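Local atomic coordinates of AT5g51070/K3K7_27 (Arabidopsis thaliana, PDB entry 5GKM), a protein that probably works as an ATP-hydrolysing Clp chaperone, ClpD, of which this chain is the N-terminal domain, without the ATPase part. Residues A[16-21]-A[93-98]; A[36-41]-A[101-106]; A[125-128]-A[134-137]. All blocks are in the same frame, centred on the assembly; numbering follows the deposited sequence.

Contact 1: residues A[16-21]-A[93-98]; sequences RAIIFS and MPFSIS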
ATOM      1  N   ARG A  16       7.801  -4.279   6.522  1.00 12.25           N
ATOM      2  CA  ARG A  16       6.787  -4.279   7.531  1.00 13.46           C
ATOM      3  C   ARG A  16       5.437  -3.849   6.964  1.00 12.40           C
ATOM      4  O   ARG A  16       4.447  -4.426   7.238  1.00 12.73           O
ATOM      5  CB  ARG A  16       7.213  -3.423   8.711  1.00 17.10           C
ATOM      6  CG  ARG A  16       6.285  -3.390   9.885  1.00 20.93           C
ATOM      7  CD  ARG A  16       6.859  -2.447  10.938  1.00 25.64           C
ATOM      8  NE  ARG A  16       8.160  -2.861  11.383  1.00 30.48           N
ATOM      9  CZ  ARG A  16       9.214  -2.083  11.341  1.00 34.65           C
ATOM     10  NH1 ARG A  16       9.127  -0.862  10.815  1.00 33.10           N
ATOM     11  NH2 ARG A  16      10.342  -2.541  11.794  1.00 38.15           N
ATOM     12  N   ALA A  17       5.448  -2.836   6.128  1.00 11.31           N
ATOM     13  CA  ALA A  17       4.221  -2.403   5.514  1.00 11.48           C
ATOM     14  C   ALA A  17       3.593  -3.497   4.657  1.00 11.51           C
ATOM     15  O   ALA A  17       2.423  -3.631   4.574  1.00 11.31           O
ATOM     16  CB  ALA A  17       4.463  -1.153   4.647  1.00 11.21           C
ATOM     17  N   ILE A  18       4.456  -4.203   3.971  1.00 12.13           N
ATOM     18  CA  ILE A  18       3.983  -5.319   3.153  1.00 11.90           C
ATOM     19  C   ILE A  18       3.352  -6.467   3.979  1.00 11.84           C
ATOM     20  O   ILE A  18       2.304  -6.926   3.689  1.00 12.40           O
ATOM     21  CB  ILE A  18       5.100  -5.841   2.240  1.00 12.12           C
ATOM     22  CG1 ILE A  18       5.449  -4.761   1.249  1.00 12.31           C
ATOM     23  CG2 ILE A  18       4.687  -7.107   1.528  1.00 13.64           C
ATOM     24  CD1 ILE A  18       6.669  -5.064   0.455  1.00 14.43           C
ATOM     25  N   ILE A  19       4.034  -6.826   5.043  1.00 12.25           N
ATOM     26  CA  ILE A  19       3.474  -7.807   5.964  1.00 13.06           C
ATOM     27  C   ILE A  19       2.153  -7.301   6.564  1.00 12.13           C
ATOM     28  O   ILE A  19       1.225  -8.040   6.727  1.00 14.00           O
ATOM     29  CB  ILE A  19       4.498  -8.124   7.065  1.00 15.10           C
ATOM     30  CG1 ILE A  19       5.645  -8.907   6.461  1.00 15.11           C
ATOM     31  CG2 ILE A  19       3.875  -8.893   8.198  1.00 17.66           C
ATOM     32  CD1 ILE A  19       6.885  -8.965   7.302  1.00 17.17           C
ATOM     33  N   PHE A  20       2.106  -6.032   6.922  1.00 11.95           N
ATOM     34  CA  PHE A  20       0.892  -5.480   7.486  1.00 12.18           C
ATOM     35  C   PHE A  20      -0.190  -5.533   6.449  1.00 12.84           C
ATOM     36  O   PHE A  20      -1.287  -5.628   6.777  1.00 13.50           O
ATOM     37  CB  PHE A  20       1.035  -4.062   8.046  1.00 11.80           C
ATOM     38  CG  PHE A  20       1.924  -3.952   9.244  1.00 12.08           C
ATOM     39  CD1 PHE A  20       2.283  -5.043   9.967  1.00 12.42           C
ATOM     40  CD2 PHE A  20       2.353  -2.731   9.672  1.00 13.26           C
ATOM     41  CE1 PHE A  20       3.110  -4.923  11.063  1.00 12.56           C
ATOM     42  CE2 PHE A  20       3.147  -2.591  10.780  1.00 13.13           C
ATOM     43  CZ  PHE A  20       3.545  -3.693  11.472  1.00 13.34           C
ATOM     44  N   SER A  21       0.209  -5.356   5.193  1.00 11.88           N
ATOM     45  CA  SER A  21      -0.919  -5.437   4.134  0.80 11.55           C
ATOM     46  C   SER A  21      -1.727  -6.818   4.032  1.00 12.39           C
ATOM     47  O   SER A  21      -2.868  -6.867   3.903  1.00 12.01           O
ATOM     48  CB  SER A  21      -0.398  -5.028   2.746  0.80 10.70           C
ATOM     49  OG  SER A  21       0.410  -6.031   2.115  0.80 10.70           O
ATOM     50  N   MET A  93      -0.048 -15.132   2.545  1.00 16.60           N
ATOM     51  CA  MET A  93      -1.095 -14.543   1.567  0.80 17.05           C
ATOM     52  C   MET A  93      -0.452 -13.735   0.266  1.00 15.48           C
ATOM     53  O   MET A  93       0.568 -13.259   0.343  1.00 14.87           O
ATOM     54  CB  MET A  93      -1.857 -13.443   2.261  0.80 16.35           C
ATOM     55  CG  MET A  93      -3.103 -13.045   1.464  0.80 17.65           C
ATOM     56  SD  MET A  93      -3.984 -11.672   2.216  0.80 18.72           S
ATOM     57  CE  MET A  93      -4.543 -12.572   3.626  0.80 16.61           C
ATOM     58  N   PRO A  94      -0.947 -14.284  -0.850  1.00 14.47           N
ATOM     59  CA  PRO A  94      -0.446 -13.811  -2.115  1.00 15.24           C
ATOM     60  C   PRO A  94      -0.909 -12.403  -2.400  1.00 14.10           C
ATOM     61  O   PRO A  94      -1.811 -11.925  -1.830  1.00 13.81           O
ATOM     62  CB  PRO A  94      -1.065 -14.772  -3.132  1.00 15.16           C
ATOM     63  CG  PRO A  94      -2.334 -15.195  -2.502  1.00 16.91           C
ATOM     64  CD  PRO A  94      -1.996 -15.307  -1.060  1.00 16.00           C
ATOM     65  N   PHE A  95      -0.201 -11.807  -3.347  1.00 13.96           N
ATOM     66  CA  PHE A  95      -0.453 -10.452  -3.794  1.00 13.63           C
ATOM     67  C   PHE A  95      -1.113 -10.451  -5.155  1.00 13.58           C
ATOM     68  O   PHE A  95      -0.783 -11.221  -5.975  1.00 14.41           O
ATOM     69  CB  PHE A  95       0.855  -9.677  -3.874  1.00 13.74           C
ATOM     70  CG  PHE A  95       1.579  -9.635  -2.564  1.00 14.17           C
ATOM     71  CD1 PHE A  95       1.164  -8.809  -1.607  1.00 14.00           C
ATOM     72  CD2 PHE A  95       2.634 -10.440  -2.308  1.00 16.97           C
ATOM     73  CE1 PHE A  95       1.760  -8.783  -0.413  1.00 15.48           C
ATOM     74  CE2 PHE A  95       3.267 -10.402  -1.105  1.00 16.83           C
ATOM     75  CZ  PHE A  95       2.813  -9.582  -0.149  1.00 15.64           C
ATOM     76  N   SER A  96      -2.037  -9.537  -5.357  1.00 13.40           N
ATOM     77  CA  SER A  96      -2.725  -9.443  -6.617  1.00 14.63           C
ATOM     78  C   SER A  96      -1.826  -8.916  -7.730  1.00 13.88           C
ATOM     79  O   SER A  96      -0.827  -8.409  -7.487  1.00 13.55           O
ATOM     80  CB  SER A  96      -3.937  -8.563  -6.497  1.00 13.88           C
ATOM     81  OG  SER A  96      -3.602  -7.253  -6.418  1.00 14.73           O
ATOM     82  N   ILE A  97      -2.266  -9.089  -8.975  1.00 14.06           N
ATOM     83  CA  ILE A  97      -1.508  -8.591 -10.092  1.00 15.18           C
ATOM     84  C   ILE A  97      -1.354  -7.103  -9.918  1.00 14.69           C
ATOM     85  O   ILE A  97      -0.322  -6.608 -10.110  1.00 15.18           O
ATOM     86  CB  ILE A  97      -2.284  -8.853 -11.386  1.00 16.31           C
ATOM     87  CG1 ILE A  97      -2.203 -10.328 -11.685  1.00 19.46           C
ATOM     88  CG2 ILE A  97      -1.738  -8.073 -12.564  1.00 18.25           C
ATOM     89  CD1 ILE A  97      -3.295 -10.799 -12.630  1.00 22.21           C
ATOM     90  N   SER A  98      -2.439  -6.451  -9.567  1.00 15.24           N
ATOM     91  CA  SER A  98      -2.240  -4.885  -9.346  0.70 14.48           C
ATOM     92  C   SER A  98      -1.123  -4.500  -8.236  1.00 14.66           C
ATOM     93  O   SER A  98      -0.379  -3.631  -8.400  1.00 14.64           O
ATOM     94  CB  SER A  98      -3.620  -4.305  -9.002  0.70 16.20           C
ATOM     95  OG  SER A  98      -4.263  -5.011  -7.926  0.70 16.92           O
TER
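Phe-95 and Ile-18 make the close part of this contact. The methyl CG2 of Ile-18 lies 3.5 Å from CZ of the Phe-95 ring, and the two side chains cross at about a right angle. The same methyl is 3.9 Å from Phe-95 CE1, so it sits against one corner of the ring. This branch stands anti to the backbone N of Ile-18, while CG1 takes the place beside that nitrogen. Ser-21 is modelled in two conformers. In the one described, its OG comes to the edge of the Phe-95 ring and bonds to Ile-18 O, one turn back, but both details are doubtful because they rest on that copy.

The other side is looser. Phe-95 is itself partly exposed, and Ile-97 beyond it is exposed. Ser-96 is the N-cap of helix 97-112, and its OG hydrogen-bonds to Thr-99 OG1 in the first turn.

The contact joins the loop leading into helix 97-112 to helix 12-27, within the all-helical Clp N-terminal domain. Met-93 O also accepts a hydrogen bond from Gln-22 of helix 12-27. Phe-95 packs edge-to-face with Phe-103 of helix 97-112, and Ala-17 and Phe-20 touch helix 35-45.

Contact 2: residues A[36-41]-A[101-106]; sequences QHLLLG and RVFEAA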
ATOM      1  N   GLN A  36      -5.857  -1.646  -2.208  1.00 13.45           N
ATOM      2  CA  GLN A  36      -6.417  -0.976  -1.044  1.00 13.33           C
ATOM      3  C   GLN A  36      -5.863  -1.555   0.283  1.00 12.76           C
ATOM      4  O   GLN A  36      -5.784  -0.899   1.248  1.00 13.35           O
ATOM      5  CB  GLN A  36      -7.954  -0.950  -1.055  1.00 15.11           C
ATOM      6  CG  GLN A  36      -8.626  -2.291  -0.822  1.00 16.58           C
ATOM      7  CD  GLN A  36      -8.826  -3.098  -2.080  1.00 16.05           C
ATOM      8  OE1 GLN A  36      -8.188  -2.894  -3.071  1.00 15.18           O
ATOM      9  NE2 GLN A  36      -9.756  -4.011  -2.009  1.00 15.98           N
ATOM     10  N   HIS A  37      -5.558  -2.834   0.270  1.00 13.01           N
ATOM     11  CA  HIS A  37      -4.934  -3.454   1.401  1.00 13.31           C
ATOM     12  C   HIS A  37      -3.514  -3.011   1.626  1.00 11.98           C
ATOM     13  O   HIS A  37      -3.066  -2.877   2.712  1.00 12.07           O
ATOM     14  CB  HIS A  37      -5.063  -4.967   1.357  1.00 14.40           C
ATOM     15  CG  HIS A  37      -6.439  -5.424   1.004  1.00 14.24           C
ATOM     16  ND1 HIS A  37      -6.703  -6.224  -0.042  1.00 15.89           N
ATOM     17  CD2 HIS A  37      -7.652  -5.142   1.597  1.00 15.87           C
ATOM     18  CE1 HIS A  37      -8.013  -6.430  -0.109  1.00 15.76           C
ATOM     19  NE2 HIS A  37      -8.592  -5.777   0.903  1.00 15.93           N
ATOM     20  N   LEU A  38      -2.813  -2.843   0.524  1.00 11.94           N
ATOM     21  CA  LEU A  38      -1.478  -2.290   0.592  1.00 11.77           C
ATOM     22  C   LEU A  38      -1.520  -0.863   1.186  1.00 10.85           C
ATOM     23  O   LEU A  38      -0.693  -0.496   1.934  1.00 11.21           O
ATOM     24  CB  LEU A  38      -0.856  -2.274  -0.800  1.00 12.17           C
ATOM     25  CG  LEU A  38       0.556  -1.719  -0.829  1.00 11.79           C
ATOM     26  CD1 LEU A  38       1.519  -2.479   0.085  1.00 14.20           C
ATOM     27  CD2 LEU A  38       1.065  -1.687  -2.251  1.00 12.65           C
ATOM     28  N   LEU A  39      -2.541  -0.134   0.814  1.00 11.58           N
ATOM     29  CA  LEU A  39      -2.687   1.194   1.363  1.00 11.57           C
ATOM     30  C   LEU A  39      -2.845   1.110   2.868  1.00 10.87           C
ATOM     31  O   LEU A  39      -2.243   1.840   3.563  1.00 11.48           O
ATOM     32  CB  LEU A  39      -3.881   1.918   0.732  1.00 11.44           C
ATOM     33  CG  LEU A  39      -4.220   3.274   1.323  1.00 12.76           C
ATOM     34  CD1 LEU A  39      -3.090   4.276   1.163  1.00 12.10           C
ATOM     35  CD2 LEU A  39      -5.479   3.788   0.662  1.00 13.35           C
ATOM     36  N   LEU A  40      -3.634   0.155   3.316  1.00 11.35           N
ATOM     37  CA  LEU A  40      -3.787  -0.036   4.739  1.00 12.45           C
ATOM     38  C   LEU A  40      -2.467  -0.391   5.439  1.00 11.86           C
ATOM     39  O   LEU A  40      -2.181   0.113   6.445  1.00 11.08           O
ATOM     40  CB  LEU A  40      -4.852  -1.076   5.068  1.00 12.97           C
ATOM     41  CG  LEU A  40      -6.283  -0.759   4.665  1.00 13.62           C
ATOM     42  CD1 LEU A  40      -7.240  -1.886   5.040  1.00 15.02           C
ATOM     43  CD2 LEU A  40      -6.769   0.518   5.316  1.00 14.75           C
ATOM     44  N   GLY A  41      -1.680  -1.253   4.824  1.00 10.97           N
ATOM     45  CA  GLY A  41      -0.413  -1.595   5.394  1.00 10.77           C
ATOM     46  C   GLY A  41       0.550  -0.432   5.528  1.00 10.75           C
ATOM     47  O   GLY A  41       1.245  -0.318   6.461  1.00 11.02           O
ATOM     48  N   ARG A 101       2.223  -5.060  -9.539  1.00 13.46           N
ATOM     49  CA  ARG A 101       2.551  -3.991 -10.440  1.00 15.07           C
ATOM     50  C   ARG A 101       3.069  -2.814  -9.629  1.00 13.36           C
ATOM     51  O   ARG A 101       4.006  -2.208  -9.980  1.00 14.15           O
ATOM     52  CB  ARG A 101       1.345  -3.608 -11.258  1.00 17.34           C
ATOM     53  CG  ARG A 101       1.587  -2.465 -12.185  1.00 23.27           C
ATOM     54  CD  ARG A 101       0.526  -2.298 -13.255  1.00 29.62           C
ATOM     55  NE  ARG A 101       0.656  -0.958 -13.851  1.00 37.12           N
ATOM     56  CZ  ARG A 101      -0.247  -0.319 -14.587  1.00 42.10           C
ATOM     57  NH1 ARG A 101      -1.386  -0.873 -14.907  1.00 52.37           N
ATOM     58  NH2 ARG A 101      -0.006   0.900 -15.012  1.00 46.18           N
ATOM     59  N   VAL A 102       2.412  -2.548  -8.515  1.00 12.96           N
ATOM     60  CA  VAL A 102       2.852  -1.468  -7.677  1.00 11.83           C
ATOM     61  C   VAL A 102       4.267  -1.688  -7.139  1.00 12.28           C
ATOM     62  O   VAL A 102       5.055  -0.793  -7.076  1.00 13.08           O
ATOM     63  CB  VAL A 102       1.835  -1.235  -6.527  1.00 12.29           C
ATOM     64  CG1 VAL A 102       2.411  -0.372  -5.417  1.00 12.88           C
ATOM     65  CG2 VAL A 102       0.570  -0.630  -7.089  1.00 14.46           C
ATOM     66  N   PHE A 103       4.539  -2.900  -6.723  1.00 12.38           N
ATOM     67  CA  PHE A 103       5.814  -3.191  -6.165  1.00 13.06           C
ATOM     68  C   PHE A 103       6.874  -2.980  -7.246  1.00 13.41           C
ATOM     69  O   PHE A 103       7.908  -2.524  -6.978  1.00 13.17           O
ATOM     70  CB  PHE A 103       5.927  -4.649  -5.671  1.00 13.87           C
ATOM     71  CG  PHE A 103       5.122  -4.968  -4.449  1.00 13.23           C
ATOM     72  CD1 PHE A 103       4.795  -4.021  -3.565  1.00 12.23           C
ATOM     73  CD2 PHE A 103       4.727  -6.239  -4.198  1.00 14.20           C
ATOM     74  CE1 PHE A 103       4.051  -4.294  -2.449  1.00 14.41           C
ATOM     75  CE2 PHE A 103       3.993  -6.534  -3.073  1.00 13.78           C
ATOM     76  CZ  PHE A 103       3.670  -5.548  -2.192  1.00 13.15           C
ATOM     77  N   GLU A 104       6.567  -3.416  -8.465  1.00 13.02           N
ATOM     78  CA  GLU A 104       7.526  -3.253  -9.568  1.00 14.42           C
ATOM     79  C   GLU A 104       7.745  -1.780  -9.850  1.00 12.87           C
ATOM     80  O   GLU A 104       8.828  -1.376 -10.046  1.00 14.08           O
ATOM     81  CB  GLU A 104       7.150  -4.023 -10.857  1.00 17.97           C
ATOM     82  CG  GLU A 104       8.050  -3.722 -12.066  1.00 22.26           C
ATOM     83  CD  GLU A 104       9.541  -4.087 -11.912  1.00 26.53           C
ATOM     84  OE1 GLU A 104       9.897  -4.864 -11.048  1.00 30.41           O
ATOM     85  OE2 GLU A 104      10.371  -3.591 -12.702  1.00 35.25           O
ATOM     86  N   ALA A 105       6.681  -1.012  -9.788  1.00 12.66           N
ATOM     87  CA  ALA A 105       6.835   0.427  -9.984  1.00 13.20           C
ATOM     88  C   ALA A 105       7.721   1.052  -8.911  1.00 13.11           C
ATOM     89  O   ALA A 105       8.444   1.926  -9.163  1.00 13.04           O
ATOM     90  CB  ALA A 105       5.500   1.139 -10.011  1.00 13.42           C
ATOM     91  N   ALA A 106       7.565   0.583  -7.686  1.00 11.24           N
ATOM     92  CA  ALA A 106       8.342   1.110  -6.604  1.00 11.34           C
ATOM     93  C   ALA A 106       9.813   0.880  -6.856  1.00 11.54           C
ATOM     94  O   ALA A 106      10.622   1.716  -6.619  1.00 11.47           O
ATOM     95  CB  ALA A 106       7.951   0.433  -5.298  1.00 12.05           C
TER
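Leu-38 of helix 35-45 points at helix 97-112 and meets two side chains there, Val-102 and Phe-103. It approaches each in a different way. With Val-102 the meeting is tip to tip. Both CB atoms are directed at the opposite helix, and Leu-38 CD2 stops 3.7 Å from Val-102 CG1. With Phe-103 the side chains cross obliquely. The CB of Phe-103 does not aim at Leu-38, but the ring swings closer at its end. Its CE1 atom lies 4.0 Å from Leu-38 CD2 and also 4.0 Å from Leu-38 CD1. One ring carbon therefore touches both branches of the leucine fork. CD2 is shared between the two partners, whereas CD1, of these two, comes near only the phenylalanine.

The torsions explain this. Leu-38 CG is anti to its backbone N (chi1 -180°), which places the fork toward segment 101-106. Phe-103 CG instead stands beside its own N, anti to the carbonyl carbon (chi1 -70°), and this carries the ring across to the leucine.

All three residues are buried, and the contact between the segments is wholly apolar. The nearest CA atoms, of Leu-38 and Val-102, are 9.4 Å apart, and the side chains meet between them.

The contact lies about 4 Å, centre to centre, from the middle of the chain, in the core of the all-helical Clp N-terminal (Clp R) domain. Leu-38 also touches Ile-123 of helix 120-130. On other sides of helix 35-45, Leu-40 packs on Ala-62 and Val-66 of helix 59-71, and Leu-39 on Val-138 of helix 134-142.

Contact 3: residues A[125-128]-A[134-137]; sequences VGLF and SAGR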
ATOM      1  N   VAL A 125       4.456   5.970  -3.953  1.00 12.12           N
ATOM      2  CA  VAL A 125       4.456   6.638  -5.240  1.00 11.92           C
ATOM      3  C   VAL A 125       3.918   5.675  -6.279  1.00 12.89           C
ATOM      4  O   VAL A 125       3.177   6.048  -7.093  1.00 13.42           O
ATOM      5  CB  VAL A 125       5.846   7.153  -5.668  1.00 11.75           C
ATOM      6  CG1 VAL A 125       5.775   7.806  -7.045  1.00 13.00           C
ATOM      7  CG2 VAL A 125       6.305   8.176  -4.653  1.00 12.67           C
ATOM      8  N   GLY A 126       4.310   4.428  -6.169  1.00 11.97           N
ATOM      9  CA  GLY A 126       3.792   3.427  -7.071  1.00 13.93           C
ATOM     10  C   GLY A 126       2.304   3.250  -6.931  1.00 13.41           C
ATOM     11  O   GLY A 126       1.615   3.177  -7.871  1.00 13.31           O
ATOM     12  N   LEU A 127       1.855   3.203  -5.692  1.00 11.28           N
ATOM     13  CA  LEU A 127       0.495   2.930  -5.428  1.00 12.66           C
ATOM     14  C   LEU A 127      -0.380   3.997  -6.023  1.00 14.65           C
ATOM     15  O   LEU A 127      -1.443   3.734  -6.510  1.00 14.75           O
ATOM     16  CB  LEU A 127       0.290   2.821  -3.926  1.00 12.36           C
ATOM     17  CG  LEU A 127      -1.086   2.569  -3.340  1.00 14.10           C
ATOM     18  CD1 LEU A 127      -1.607   1.262  -3.893  1.00 13.68           C
ATOM     19  CD2 LEU A 127      -1.050   2.508  -1.824  1.00 14.25           C
ATOM     20  N   PHE A 128       0.111   5.213  -5.965  1.00 13.18           N
ATOM     21  CA  PHE A 128      -0.679   6.353  -6.347  1.00 14.44           C
ATOM     22  C   PHE A 128      -0.489   6.724  -7.810  1.00 15.67           C
ATOM     23  O   PHE A 128      -0.950   7.745  -8.201  1.00 18.91           O
ATOM     24  CB  PHE A 128      -0.353   7.571  -5.464  1.00 14.83           C
ATOM     25  CG  PHE A 128      -0.613   7.344  -3.997  1.00 14.66           C
ATOM     26  CD1 PHE A 128      -1.600   6.483  -3.616  1.00 15.03           C
ATOM     27  CD2 PHE A 128       0.116   7.986  -3.007  1.00 15.68           C
ATOM     28  CE1 PHE A 128      -1.849   6.237  -2.306  1.00 16.82           C
ATOM     29  CE2 PHE A 128      -0.129   7.739  -1.666  1.00 16.03           C
ATOM     30  CZ  PHE A 128      -1.096   6.848  -1.339  1.00 16.74           C
ATOM     31  N   SER A 134      -8.170   1.484  -6.977  1.00 17.15           N
ATOM     32  CA  SER A 134      -8.591   1.159  -5.630  1.00 18.57           C
ATOM     33  C   SER A 134      -8.101   2.126  -4.584  1.00 18.21           C
ATOM     34  O   SER A 134      -8.856   2.533  -3.790  1.00 18.76           O
ATOM     35  CB  SER A 134      -8.197  -0.271  -5.269  1.00 18.09           C
ATOM     36  OG  SER A 134      -8.731  -1.149  -6.206  1.00 20.73           O
ATOM     37  N   ALA A 135      -6.854   2.511  -4.640  1.00 18.17           N
ATOM     38  CA  ALA A 135      -6.360   3.443  -3.623  1.00 17.97           C
ATOM     39  C   ALA A 135      -7.078   4.773  -3.634  1.00 19.24           C
ATOM     40  O   ALA A 135      -7.382   5.309  -2.625  1.00 18.47           O
ATOM     41  CB  ALA A 135      -4.854   3.660  -3.766  1.00 18.51           C
ATOM     42  N   GLY A 136      -7.330   5.250  -4.826  1.00 17.78           N
ATOM     43  CA  GLY A 136      -8.050   6.465  -5.003  1.00 18.58           C
ATOM     44  C   GLY A 136      -9.423   6.432  -4.417  1.00 18.18           C
ATOM     45  O   GLY A 136      -9.838   7.421  -3.913  1.00 20.32           O
ATOM     46  N   ARG A 137     -10.101   5.316  -4.508  1.00 17.61           N
ATOM     47  CA  ARG A 137     -11.428   5.271  -3.944  1.00 19.42           C
ATOM     48  C   ARG A 137     -11.419   5.475  -2.448  1.00 18.50           C
ATOM     49  O   ARG A 137     -12.256   6.122  -1.920  1.00 18.92           O
ATOM     50  CB  ARG A 137     -12.095   3.962  -4.272  1.00 20.53           C
ATOM     51  CG  ARG A 137     -12.251   3.708  -5.752  1.00 25.33           C
ATOM     52  CD  ARG A 137     -12.758   2.318  -6.026  1.00 26.98           C
ATOM     53  NE  ARG A 137     -14.158   2.205  -5.741  1.00 29.90           N
ATOM     54  CZ  ARG A 137     -14.837   1.070  -5.824  1.00 33.14           C
ATOM     55  NH1 ARG A 137     -14.230  -0.035  -6.193  1.00 35.85           N
ATOM     56  NH2 ARG A 137     -16.126   1.028  -5.556  1.00 32.43           N
TER
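The Phe-128 ring turns an edge to Ala-135. The methyl CB of Ala-135 lies near the ring plane, 4.2 Å from Phe-128 CE1. The Phe-128 side chain also touches Met-146, Leu-149 and Thr-150 of helix 146-158 and Phe-52 of a loop.

Leu-127 meets the same methyl. Its CG is 3.9 Å from Ala-135 CB, and its CD1 is 4.0 Å from that atom. Leu-127 CG is anti to the backbone N (chi1 178°), which carries the branch point out to the alanine. Ala-135 is directed at helix 120-130, so one small methyl touches both a leucine and an aromatic edge. The CA atoms of Phe-128 and Ala-135 are 6.9 Å apart.

The two helices are joined by a short turn. Asp-131 of that turn accepts a hydrogen bond from the backbone N of Ala-135, and Asp-132 bonds to Ser-134 OG. These bonds are consistent with anchoring the start of helix 134-142.

Between the segments themselves the contact is apolar and buried. It implies that carbon packing joins the facing sides of these two successive helices of the Clp N-terminal domain, while the polar bonds named here run between the turn and the first residues of helix 134-142.

Overall arrangement
All three contacts are buried, but they differ in distance from the centre of the chain. Contact 2 lies closest, its centre about 4 Å away. The centres of contacts 1 and 3 are each about 8 Å away, on opposite sides. Contact 1 uses the loop leading into helix 97-112, and contact 2 the helix itself. The two touch where Ser-21 meets His-37 and Leu-38. Contact 2 also touches contact 3, where Val-102 and Leu-39 meet Leu-127. Contacts 1 and 3 do not touch. Contacts 2 and 3 are apolar and use buried residues, whereas contact 1 sets an isoleucine methyl against the partly exposed Phe-95. Contact 3 joins successive helices; the others join distant parts of the chain.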